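Local coordinates for protein putative XRE-family transcriptional regulator (Rhodococcus sp., PDB 2OFY) that probably binds DNA as a helix-turn-helix transcriptional regulator of the XRE family, and forms a two-chain assembly, at residues L67-L71 / D72-A76. Residues are numbered along the deposited sequence; the frame is centred on the assembly and turned at random.
Sequences LDLSL and DDVAA
S70 sits at the N-cap of the short helix 71-75, and its side chain meets D72 and D73 one atom at a time. S70 CB rests 3.4 Å from D73 OD2, a carbon against a carboxylate oxygen. One bond further, OG lies anti to the backbone N (chi1 162°), which swings it in front of the helix's first turn. There S70 OG accepts two weak hydrogen bonds, from D72 N at 3.2 Å, bent to 126°, and from D73 N at 3.4 Å, straighter at 158°. A water donates to the same oxygen and, weakly, to D73 OD1. A second water bridges S70 N to D73 OD2, so the D73 carboxylate reaches back to the cap residue through solvent rather than by a direct bond.

This corner closes the helical domain of the XRE-type helix-turn-helix fold: after helix 57-66 ends in a Schellman motif at D68, the chain turns into helix 71-75. The main chain then takes up the i to i+4 pattern, with V74 N bonded to S70 O and A75 N to L71 O at 2.8 Å. On the inner side, L69 crosses V74 at about a right angle, its CD2 3.5 Å from V74 CG2, and both lean on helix 8-25, at L21 and L17 respectively. The L71 side chain packs on I60, A61 and A64 of helix 57-66. The cap also faces the dimer partner: D72 OD2 of the second subunit hydrogen-bonds S70 OG, while its OD1 takes L71 N, and D72 of this chain returns both bonds.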
loop_
_atom_site.group_PDB
_atom_site.type_symbol
_atom_site.label_atom_id
_atom_site.label_comp_id
_atom_site.label_asym_id
_atom_site.label_seq_id
_atom_site.Cartn_x
_atom_site.Cartn_y
_atom_site.Cartn_z
ATOM N N LEU A 67 -6.294 5.391 -12.666
ATOM C CA LEU A 67 -6.285 4.380 -13.735
ATOM C C LEU A 67 -7.490 3.451 -13.715
ATOM O O LEU A 67 -7.555 2.510 -14.537
ATOM C CB LEU A 67 -4.985 3.559 -13.695
ATOM C CG LEU A 67 -3.710 4.391 -13.776
ATOM C CD1 LEU A 67 -2.551 3.415 -13.548
ATOM C CD2 LEU A 67 -3.607 5.052 -15.194
ATOM N N ASP A 68 -8.455 3.723 -12.815
ATOM C CA ASP A 68 -9.612 2.849 -12.605
ATOM C C ASP A 68 -9.212 1.411 -12.432
ATOM O O ASP A 68 -9.811 0.486 -13.022
ATOM C CB ASP A 68 -10.604 2.946 -13.739
ATOM C CG ASP A 68 -11.889 3.530 -13.284
ATOM O OD1 ASP A 68 -12.838 2.734 -13.071
ATOM O OD2 ASP A 68 -11.931 4.774 -13.100
ATOM N N LEU A 69 -8.217 1.244 -11.587
ATOM C CA LEU A 69 -7.621 -0.061 -11.383
ATOM C C LEU A 69 -7.920 -0.459 -9.927
ATOM O O LEU A 69 -7.803 0.372 -9.035
ATOM C CB LEU A 69 -6.138 0.109 -11.697
ATOM C CG LEU A 69 -5.177 -1.029 -11.582
ATOM C CD1 LEU A 69 -5.513 -2.101 -12.631
ATOM C CD2 LEU A 69 -3.686 -0.524 -11.707
ATOM N N SER A 70 -8.409 -1.685 -9.698
ATOM C CA SER A 70 -8.669 -2.137 -8.328
ATOM C C SER A 70 -7.374 -2.585 -7.656
ATOM O O SER A 70 -6.613 -3.355 -8.243
ATOM C CB SER A 70 -9.658 -3.320 -8.321
ATOM O OG SER A 70 -9.620 -4.045 -7.089
ATOM N N LEU A 71 -7.127 -2.085 -6.447
ATOM C CA LEU A 71 -5.929 -2.476 -5.659
ATOM C C LEU A 71 -5.935 -3.974 -5.353
ATOM O O LEU A 71 -4.873 -4.557 -5.238
ATOM C CB LEU A 71 -5.886 -1.704 -4.360
ATOM C CG LEU A 71 -5.598 -0.194 -4.522
ATOM C CD1 LEU A 71 -5.633 0.584 -3.229
ATOM C CD2 LEU A 71 -4.261 0.027 -5.208
ATOM N N ASP A 72 -7.109 -4.569 -5.183
ATOM C CA ASP A 72 -7.179 -6.022 -4.936
ATOM C C ASP A 72 -6.723 -6.791 -6.148
ATOM O O ASP A 72 -6.021 -7.811 -5.994
ATOM C CB ASP A 72 -8.591 -6.415 -4.541
ATOM C CG ASP A 72 -8.953 -5.762 -3.288
ATOM O OD1 ASP A 72 -8.328 -6.120 -2.256
ATOM O OD2 ASP A 72 -9.714 -4.772 -3.362
ATOM N N ASP A 73 -7.082 -6.289 -7.341
ATOM C CA ASP A 73 -6.644 -6.936 -8.577
ATOM C C ASP A 73 -5.118 -6.833 -8.707
ATOM O O ASP A 73 -4.450 -7.753 -9.138
ATOM C CB ASP A 73 -7.338 -6.345 -9.796
ATOM C CG ASP A 73 -8.839 -6.700 -9.871
ATOM O OD1 ASP A 73 -9.282 -7.720 -9.290
ATOM O OD2 ASP A 73 -9.568 -5.916 -10.546
ATOM N N VAL A 74 -4.575 -5.706 -8.295
ATOM C CA VAL A 74 -3.128 -5.470 -8.369
ATOM C C VAL A 74 -2.368 -6.344 -7.347
ATOM O O VAL A 74 -1.410 -7.013 -7.722
ATOM C CB VAL A 74 -2.849 -3.981 -8.111
ATOM C CG1 VAL A 74 -1.348 -3.694 -7.775
ATOM C CG2 VAL A 74 -3.296 -3.153 -9.354
ATOM N N ALA A 75 -2.821 -6.324 -6.095
ATOM C CA ALA A 75 -2.158 -7.100 -5.024
ATOM C C ALA A 75 -2.158 -8.595 -5.337
ATOM O O ALA A 75 -1.254 -9.300 -4.918
ATOM C CB ALA A 75 -2.811 -6.834 -3.694
ATOM N N ALA A 76 -3.171 -9.071 -6.081
ATOM C CA ALA A 76 -3.272 -10.487 -6.474
ATOM C C ALA A 76 -2.063 -11.091 -7.181
ATOM O O ALA A 76 -1.849 -12.313 -7.097
ATOM C CB ALA A 76 -4.522 -10.702 -7.318
HETATM O O HOH W 1 -8.701 -3.659 -11.868
HETATM O O HOH W 2 -11.346 -6.002 -7.629
#